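Local coordinates for protein DNA endonuclease I-CeuI (Chlamydomonas eugametos, PDB 2EX5) that cleaves double-stranded DNA as a homodimeric, magnesium-dependent LAGLIDADG homing endonuclease, recognising a degenerate site of 17-19 bp and making a staggered cut for intron homing, at residues N92-L97 and A117-T122; K31-L36 and V103-R108; V45-E50 and L97-E102. The protein carries 1 engineered substitution. All coordinates share one frame; numbering follows the deposited sequence.

Contact 1 of 3, residues N92-L97 and A117-T122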
loop_
_atom_site.group_PDB
_atom_site.type_symbol
_atom_site.label_atom_id
_atom_site.label_comp_id
_atom_site.label_asym_id
_atom_site.label_seq_id
_atom_site.Cartn_x
_atom_site.Cartn_y
_atom_site.Cartn_z
ATOM N N ASN C 92 2.350 -4.319 13.243
ATOM C CA ASN C 92 3.808 -4.067 13.011
ATOM C C ASN C 92 4.159 -2.743 12.271
ATOM O O ASN C 92 5.315 -2.290 12.295
ATOM C CB ASN C 92 4.537 -5.198 12.255
ATOM C CG ASN C 92 4.344 -6.534 12.813
ATOM O OD1 ASN C 92 3.836 -6.695 13.934
ATOM N ND2 ASN C 92 4.673 -7.569 11.992
ATOM N N GLY C 93 3.182 -2.096 11.662
ATOM C CA GLY C 93 3.395 -0.797 11.049
ATOM C C GLY C 93 2.647 0.386 11.612
ATOM O O GLY C 93 2.588 1.451 10.964
ATOM N N VAL C 94 2.071 0.229 12.807
ATOM C CA VAL C 94 1.476 1.285 13.594
ATOM C C VAL C 94 2.240 2.610 13.627
ATOM O O VAL C 94 1.668 3.741 13.660
ATOM C CB VAL C 94 1.152 0.742 15.040
ATOM C CG1 VAL C 94 2.507 0.418 15.913
ATOM C CG2 VAL C 94 0.169 1.660 15.800
ATOM N N LYS C 95 3.538 2.518 13.506
ATOM C CA LYS C 95 4.401 3.679 13.555
ATOM C C LYS C 95 4.069 4.723 12.514
ATOM O O LYS C 95 3.924 5.897 12.826
ATOM C CB LYS C 95 5.841 3.195 13.446
ATOM C CG LYS C 95 6.859 4.290 13.099
ATOM C CD LYS C 95 8.259 3.734 13.230
ATOM C CE LYS C 95 9.273 4.725 12.621
ATOM N NZ LYS C 95 8.544 5.940 12.649
ATOM N N VAL C 96 3.903 4.307 11.259
ATOM C CA VAL C 96 3.323 5.205 10.206
ATOM C C VAL C 96 1.859 5.644 10.436
ATOM O O VAL C 96 1.477 6.748 10.082
ATOM C CB VAL C 96 3.554 4.539 8.804
ATOM C CG1 VAL C 96 3.339 5.504 7.641
ATOM C CG2 VAL C 96 5.030 4.000 8.724
ATOM N N LEU C 97 1.012 4.778 11.000
ATOM C CA LEU C 97 -0.363 5.173 11.472
ATOM C C LEU C 97 -0.301 6.330 12.546
ATOM O O LEU C 97 -1.064 7.312 12.538
ATOM C CB LEU C 97 -0.977 3.893 12.092
ATOM C CG LEU C 97 -2.102 3.254 11.282
ATOM C CD1 LEU C 97 -1.810 3.317 9.788
ATOM C CD2 LEU C 97 -2.542 1.899 11.783
ATOM N N ALA C 117 -4.571 -8.985 13.473
ATOM C CA ALA C 117 -3.693 -7.968 14.118
ATOM C C ALA C 117 -3.633 -6.653 13.303
ATOM O O ALA C 117 -2.731 -5.748 13.505
ATOM C CB ALA C 117 -2.312 -8.575 14.450
ATOM N N THR C 118 -4.670 -6.478 12.460
ATOM C CA THR C 118 -4.747 -5.191 11.799
ATOM C C THR C 118 -5.406 -4.004 12.472
ATOM O O THR C 118 -6.423 -4.098 13.116
ATOM C CB THR C 118 -5.144 -5.206 10.301
ATOM O OG1 THR C 118 -6.428 -4.680 10.152
ATOM C CG2 THR C 118 -5.020 -6.502 9.643
ATOM N N LEU C 119 -4.900 -2.841 12.189
ATOM C CA LEU C 119 -5.412 -1.644 12.837
ATOM C C LEU C 119 -5.949 -0.719 11.764
ATOM O O LEU C 119 -5.495 -0.829 10.690
ATOM C CB LEU C 119 -4.180 -0.990 13.527
ATOM C CG LEU C 119 -3.869 -1.203 15.037
ATOM C CD1 LEU C 119 -4.476 -2.511 15.771
ATOM C CD2 LEU C 119 -2.422 -0.820 15.494
ATOM N N VAL C 120 -6.853 0.223 12.050
ATOM C CA VAL C 120 -7.430 1.096 11.063
ATOM C C VAL C 120 -7.404 2.408 11.728
ATOM O O VAL C 120 -7.785 2.502 12.878
ATOM C CB VAL C 120 -8.890 0.733 10.667
ATOM C CG1 VAL C 120 -9.438 1.717 9.628
ATOM C CG2 VAL C 120 -8.891 -0.578 10.052
ATOM N N LEU C 121 -6.962 3.451 11.030
ATOM C CA LEU C 121 -7.132 4.789 11.488
ATOM C C LEU C 121 -8.244 5.439 10.661
ATOM O O LEU C 121 -8.234 5.375 9.431
ATOM C CB LEU C 121 -5.747 5.513 11.382
ATOM C CG LEU C 121 -5.616 7.052 11.270
ATOM C CD1 LEU C 121 -6.464 7.822 12.103
ATOM C CD2 LEU C 121 -4.231 7.394 11.616
ATOM N N THR C 122 -9.204 6.052 11.323
ATOM C CA THR C 122 -10.432 6.674 10.689
ATOM C C THR C 122 -10.615 8.128 11.017
ATOM O O THR C 122 -10.460 8.539 12.178
ATOM C CB THR C 122 -11.750 5.874 11.144
ATOM O OG1 THR C 122 -11.555 4.448 10.883
ATOM C CG2 THR C 122 -12.993 6.254 10.369
#
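Val94, in the first turn of helix 94-104, meets Leu119 of strand 118-123, while Leu97, one turn on, reaches both Leu119 and Leu121. This is the layered core of the LAGLIDADG fold, a helix laid on the face of the antiparallel sheet that faces away from the DNA. Asn92 comes just before the helix and looks elsewhere: its ND2 bonds to Leu2 O and to Glu148 of the second subunit. Gly93 takes the N-cap position, and its carbonyl receives a weak bond from Val96 N. Val94 then starts the packing. Its CG2 branch, anti to the backbone N, touches Leu119 CD2 at 3.6 Å, the same methyl that lies 3.9 Å from Val94 CB. Lys95 and Val96 turn to the second subunit, packing on its Ser145 and Phe144. Leu97 points at the sheet, and its CD2 methyl lies 3.8 Å from Leu119 CB, the two side chains crossing at a slant. Leu119 and Leu121, two residues apart on the strand, both face the helix, whereas Val120 between them points away from it; Thr118 packs on a sugar of the bound DNA. Leu97 CG lies 4.3 Å from Leu121 CB. With CG of Leu121 anti to its own N (chi1 156°), the CD2 methyl reaches the helix backbone, 3.3 Å from Leu97 O.

Contact 2 of 3, residues K31-L36 and V103-R108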
loop_
_atom_site.group_PDB
_atom_site.type_symbol
_atom_site.label_atom_id
_atom_site.label_comp_id
_atom_site.label_asym_id
_atom_site.label_seq_id
_atom_site.Cartn_x
_atom_site.Cartn_y
_atom_site.Cartn_z
ATOM N N LYS C 31 -2.566 13.460 24.970
ATOM C CA LYS C 31 -2.519 12.314 25.837
ATOM C C LYS C 31 -2.858 10.972 25.157
ATOM O O LYS C 31 -2.261 9.963 25.472
ATOM C CB LYS C 31 -3.438 12.567 27.035
ATOM C CG LYS C 31 -3.710 11.405 27.942
ATOM C CD LYS C 31 -2.518 10.838 28.715
ATOM C CE LYS C 31 -3.114 9.796 29.731
ATOM N NZ LYS C 31 -2.343 8.560 29.940
ATOM N N TYR C 32 -3.840 10.965 24.221
ATOM C CA TYR C 32 -4.108 9.807 23.310
ATOM C C TYR C 32 -2.802 9.450 22.641
ATOM O O TYR C 32 -2.351 8.374 22.720
ATOM C CB TYR C 32 -5.130 10.323 22.244
ATOM C CG TYR C 32 -5.664 9.283 21.348
ATOM C CD1 TYR C 32 -5.898 9.562 19.965
ATOM C CD2 TYR C 32 -5.985 7.972 21.874
ATOM C CE1 TYR C 32 -6.385 8.514 19.121
ATOM C CE2 TYR C 32 -6.476 6.917 21.013
ATOM C CZ TYR C 32 -6.693 7.208 19.658
ATOM O OH TYR C 32 -7.193 6.205 18.855
ATOM N N LEU C 33 -2.123 10.378 22.005
ATOM C CA LEU C 33 -0.815 10.065 21.443
ATOM C C LEU C 33 0.218 9.378 22.413
ATOM O O LEU C 33 0.889 8.397 22.067
ATOM C CB LEU C 33 -0.277 11.410 20.968
ATOM C CG LEU C 33 -1.063 12.073 19.802
ATOM C CD1 LEU C 33 -0.413 13.349 19.245
ATOM C CD2 LEU C 33 -1.298 11.112 18.729
ATOM N N ILE C 34 0.325 9.888 23.636
ATOM C CA ILE C 34 1.194 9.370 24.674
ATOM C C ILE C 34 0.826 7.973 25.033
ATOM O O ILE C 34 1.669 7.126 25.122
ATOM C CB ILE C 34 1.043 10.209 26.003
ATOM C CG1 ILE C 34 1.848 11.511 25.944
ATOM C CG2 ILE C 34 1.539 9.378 27.329
ATOM C CD1 ILE C 34 1.284 12.629 27.012
ATOM N N ASP C 35 -0.453 7.718 25.215
ATOM C CA ASP C 35 -0.923 6.347 25.489
ATOM C C ASP C 35 -0.612 5.350 24.357
ATOM O O ASP C 35 -0.214 4.209 24.577
ATOM C CB ASP C 35 -2.452 6.381 25.740
ATOM C CG ASP C 35 -2.836 7.040 27.070
ATOM O OD1 ASP C 35 -1.978 7.229 28.009
ATOM O OD2 ASP C 35 -4.035 7.369 27.156
ATOM N N LEU C 36 -0.785 5.795 23.122
ATOM C CA LEU C 36 -0.486 4.912 21.968
ATOM C C LEU C 36 0.997 4.723 21.870
ATOM O O LEU C 36 1.463 3.599 21.643
ATOM C CB LEU C 36 -1.053 5.481 20.627
ATOM C CG LEU C 36 -2.594 5.503 20.637
ATOM C CD1 LEU C 36 -3.047 6.626 19.678
ATOM C CD2 LEU C 36 -3.267 4.151 20.337
ATOM N N VAL C 103 0.323 13.998 12.107
ATOM C CA VAL C 103 0.070 15.051 11.115
ATOM C C VAL C 103 -1.346 15.559 10.972
ATOM O O VAL C 103 -1.532 16.766 10.698
ATOM C CB VAL C 103 0.760 14.871 9.664
ATOM C CG1 VAL C 103 1.267 13.554 9.430
ATOM C CG2 VAL C 103 -0.070 15.437 8.537
ATOM N N PHE C 104 -2.372 14.695 11.106
ATOM C CA PHE C 104 -3.683 15.314 11.049
ATOM C C PHE C 104 -4.102 15.962 12.354
ATOM O O PHE C 104 -5.049 16.692 12.338
ATOM C CB PHE C 104 -4.810 14.355 10.514
ATOM C CG PHE C 104 -4.495 13.699 9.194
ATOM C CD1 PHE C 104 -4.207 12.340 9.145
ATOM C CD2 PHE C 104 -4.466 14.423 8.006
ATOM C CE1 PHE C 104 -3.935 11.701 7.920
ATOM C CE2 PHE C 104 -4.189 13.764 6.737
ATOM C CZ PHE C 104 -3.966 12.384 6.743
ATOM N N LYS C 105 -3.485 15.637 13.483
ATOM C CA LYS C 105 -3.995 16.157 14.802
ATOM C C LYS C 105 -5.386 15.676 15.258
ATOM O O LYS C 105 -5.994 16.299 16.133
ATOM C CB LYS C 105 -3.879 17.701 14.898
ATOM C CG LYS C 105 -2.437 18.229 15.044
ATOM C CD LYS C 105 -1.587 17.221 15.808
ATOM C CE LYS C 105 -0.085 17.724 16.110
ATOM N NZ LYS C 105 0.758 16.609 16.805
ATOM N N THR C 106 -5.883 14.561 14.671
ATOM C CA THR C 106 -7.234 14.033 14.910
ATOM C C THR C 106 -7.218 12.600 14.257
ATOM O O THR C 106 -6.239 12.237 13.594
ATOM C CB THR C 106 -8.357 14.964 14.395
ATOM O OG1 THR C 106 -9.610 14.636 15.042
ATOM C CG2 THR C 106 -8.504 14.906 12.828
ATOM N N GLY C 107 -8.267 11.809 14.494
ATOM C CA GLY C 107 -8.345 10.443 14.058
ATOM C C GLY C 107 -8.302 9.618 15.285
ATOM O O GLY C 107 -8.065 10.113 16.405
ATOM N N ARG C 108 -8.609 8.337 15.061
ATOM C CA ARG C 108 -8.687 7.317 16.047
ATOM C C ARG C 108 -8.142 6.098 15.376
ATOM O O ARG C 108 -8.517 5.839 14.260
ATOM C CB ARG C 108 -10.136 7.101 16.452
ATOM C CG ARG C 108 -10.787 8.279 17.209
ATOM C CD ARG C 108 -10.144 8.478 18.653
ATOM N NE ARG C 108 -10.854 9.553 19.390
ATOM C CZ ARG C 108 -10.562 10.853 19.332
ATOM N NH1 ARG C 108 -11.357 11.706 19.990
ATOM N NH2 ARG C 108 -9.509 11.314 18.620
#
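With CG of Tyr32 anti to the backbone N (chi1 -172°), the phenol leaves helix 29-40 toward segment 103-108, while Arg108 folds back at chi2 (-68°) and brings its CD against that ring. Tyr32 OH comes within 3.4 Å of Arg108 CA, and Tyr32 CE1 lies 3.8 Å from Arg108 CD. The guanidinium plane is turned 66° from the ring and its CZ stays 5.2 Å from the ring centroid, so any cation-pi attraction is weak; the aliphatic part of the arginine does the touching. Arg108 NH2 is held by Gly107 O at 2.9 Å, coming from above the carbonyl plane, and that same oxygen approaches Tyr32 CE1 at 3.6 Å. In the LAGLIDADG fold this is where helix 94-104 ends: Lys105 leaves it with positive phi, and the chain then runs extended through Thr106 and Gly107 into strand 108-111. The tyrosine hydroxyl hydrogen-bonds to Ile109 N at the start of that strand, joining helix 29-40 to the sheet. Leu36 CD1 sits 3.6 Å over the centre of one face of the Tyr32 ring. Farther out, Leu33 CD1 lies 4.2 Å from Lys105 NZ, whose salt-bridge partner is Glu102.

Contact 3 of 3, residues V45-E50 and L97-E102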
loop_
_atom_site.group_PDB
_atom_site.type_symbol
_atom_site.label_atom_id
_atom_site.label_comp_id
_atom_site.label_asym_id
_atom_site.label_seq_id
_atom_site.Cartn_x
_atom_site.Cartn_y
_atom_site.Cartn_z
ATOM N N VAL C 45 7.808 11.479 17.418
ATOM C CA VAL C 45 8.283 11.993 16.113
ATOM C C VAL C 45 8.136 13.501 15.867
ATOM O O VAL C 45 7.149 14.128 16.281
ATOM C CB VAL C 45 7.758 11.117 14.843
ATOM C CG1 VAL C 45 8.427 11.555 13.520
ATOM C CG2 VAL C 45 8.024 9.601 15.040
ATOM N N GLN C 46 9.182 14.053 15.230
ATOM C CA GLN C 46 9.132 15.226 14.352
ATOM C C GLN C 46 8.253 14.984 13.108
ATOM O O GLN C 46 8.476 14.052 12.274
ATOM C CB GLN C 46 10.542 15.558 13.848
ATOM C CG GLN C 46 11.623 14.714 14.516
ATOM C CD GLN C 46 11.834 13.342 13.875
ATOM O OE1 GLN C 46 12.284 13.250 12.729
ATOM N NE2 GLN C 46 11.564 12.270 14.630
ATOM N N VAL C 47 7.270 15.856 12.980
ATOM C CA VAL C 47 6.590 15.992 11.739
ATOM C C VAL C 47 7.446 16.999 10.965
ATOM O O VAL C 47 7.530 18.197 11.358
ATOM C CB VAL C 47 5.106 16.444 11.958
ATOM C CG1 VAL C 47 4.479 16.852 10.704
ATOM C CG2 VAL C 47 4.312 15.330 12.578
ATOM N N THR C 48 8.094 16.524 9.884
ATOM C CA THR C 48 8.855 17.405 8.980
ATOM C C THR C 48 8.233 17.356 7.635
ATOM O O THR C 48 7.322 16.524 7.391
ATOM C CB THR C 48 10.354 17.044 8.834
ATOM O OG1 THR C 48 10.493 15.684 8.465
ATOM C CG2 THR C 48 11.080 17.205 10.133
ATOM N N SER C 49 8.679 18.301 6.792
ATOM C CA SER C 49 8.304 18.386 5.394
ATOM C C SER C 49 8.536 17.010 4.744
ATOM O O SER C 49 7.768 16.569 3.894
ATOM C CB SER C 49 9.263 19.348 4.653
ATOM O OG SER C 49 9.042 20.713 4.967
ATOM N N GLU C 50 9.662 16.439 5.097
ATOM C CA GLU C 50 10.159 15.116 4.701
ATOM C C GLU C 50 9.225 13.915 5.119
ATOM O O GLU C 50 8.983 12.997 4.303
ATOM C CB GLU C 50 11.415 14.893 5.428
ATOM C CG GLU C 50 12.566 14.552 4.588
ATOM C CD GLU C 50 13.475 15.746 4.414
ATOM O OE1 GLU C 50 13.033 16.920 4.693
ATOM O OE2 GLU C 50 14.639 15.506 4.028
ATOM N N LEU C 97 1.012 4.778 11.000
ATOM C CA LEU C 97 -0.363 5.173 11.472
ATOM C C LEU C 97 -0.301 6.330 12.546
ATOM O O LEU C 97 -1.064 7.312 12.538
ATOM C CB LEU C 97 -0.977 3.893 12.092
ATOM C CG LEU C 97 -2.102 3.254 11.282
ATOM C CD1 LEU C 97 -1.810 3.317 9.788
ATOM C CD2 LEU C 97 -2.542 1.899 11.783
ATOM N N TYR C 98 0.676 6.180 13.453
ATOM C CA TYR C 98 0.985 7.206 14.480
ATOM C C TYR C 98 1.454 8.516 13.817
ATOM O O TYR C 98 0.942 9.608 14.083
ATOM C CB TYR C 98 2.005 6.645 15.499
ATOM C CG TYR C 98 2.286 7.630 16.584
ATOM C CD1 TYR C 98 1.474 7.691 17.694
ATOM C CD2 TYR C 98 3.337 8.545 16.483
ATOM C CE1 TYR C 98 1.663 8.664 18.688
ATOM C CE2 TYR C 98 3.553 9.492 17.483
ATOM C CZ TYR C 98 2.713 9.516 18.581
ATOM O OH TYR C 98 2.858 10.452 19.540
ATOM N N LEU C 99 2.325 8.386 12.852
ATOM C CA LEU C 99 2.675 9.558 12.026
ATOM C C LEU C 99 1.438 10.239 11.434
ATOM O O LEU C 99 1.278 11.454 11.625
ATOM C CB LEU C 99 3.652 9.171 10.926
ATOM C CG LEU C 99 4.754 9.997 10.292
ATOM C CD1 LEU C 99 4.780 9.692 8.776
ATOM C CD2 LEU C 99 4.772 11.574 10.656
ATOM N N ALA C 100 0.529 9.507 10.724
ATOM C CA ALA C 100 -0.728 10.175 10.258
ATOM C C ALA C 100 -1.499 10.951 11.340
ATOM O O ALA C 100 -1.918 12.101 11.138
ATOM C CB ALA C 100 -1.668 9.149 9.613
ATOM N N LEU C 101 -1.740 10.289 12.477
ATOM C CA LEU C 101 -2.414 10.892 13.674
ATOM C C LEU C 101 -1.731 12.197 14.062
ATOM O O LEU C 101 -2.329 13.291 14.200
ATOM C CB LEU C 101 -2.276 9.865 14.789
ATOM C CG LEU C 101 -3.427 9.389 15.679
ATOM C CD1 LEU C 101 -4.789 9.164 14.922
ATOM C CD2 LEU C 101 -3.020 8.183 16.497
ATOM N N GLU C 102 -0.403 12.076 14.138
ATOM C CA GLU C 102 0.457 13.209 14.472
ATOM C C GLU C 102 0.323 14.318 13.417
ATOM O O GLU C 102 0.122 15.458 13.800
ATOM C CB GLU C 102 1.882 12.716 14.771
ATOM C CG GLU C 102 2.750 13.756 15.338
ATOM C CD GLU C 102 2.800 13.789 16.835
ATOM O OE1 GLU C 102 2.283 14.756 17.410
ATOM O OE2 GLU C 102 3.331 12.884 17.435
#
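The extended chain of Val45 to Val47 runs alongside helix 94-104 and comes nearest at Val47 and Glu102, whose CA atoms are 7.3 Å apart, and at Val45 and Leu99, 7.4 Å apart. Val47 makes the closest side-chain contact. Its CG2 branch, anti to its own carbonyl carbon, meets the aliphatic stem of Glu102, 3.5 Å from Glu102 CG. Val47 CG2 is also 4.2 Å from Leu99 CD2, so this one methyl touches two residues on neighbouring turns of the helix. Glu102 sets CG anti to its backbone N and then bends at chi2 (94°), crossing Val47 at a slant. The bend carries the carboxylate away from Val47: the stem packs on that valine, while OE1 is paired in a salt bridge with Lys105, just past the end of the helix. Just beyond Val47, Thr48 is the N-cap of helix 49-62. In this LAGLIDADG protein the loop leading into helix 49-62 thus passes along helix 94-104, with Leu99 also touching Ser51 and Leu55 of helix 49-62, Glu102 and Tyr98 packing on Leu33 of helix 29-40, and Leu97 and Leu101 facing strands 108-111 and 118-123.

Overall arrangement
From the N terminus, helix 29-40 comes first, and contact 2 closes the long loop from it to segment 103-108. Inside that loop lies contact 3, which joins the chain at 45-50 to helix 94-104, nested in contact 2. Contact 1 opens at 92-97 and closes at 117-122, beyond the ends of both others, so it crosses each of them. All three use helix 94-104: its sheet-facing side in contact 1, its C-terminal exit in contact 2, another flank, at Leu99 and Glu102, in contact 3. Leu97, shared by contacts 1 and 3, packs across contact 1 alone; Leu121 packs on Leu101 and Ala100, joining sheet to helix, and Thr122 N probably bonds to Arg108 O within the sheet.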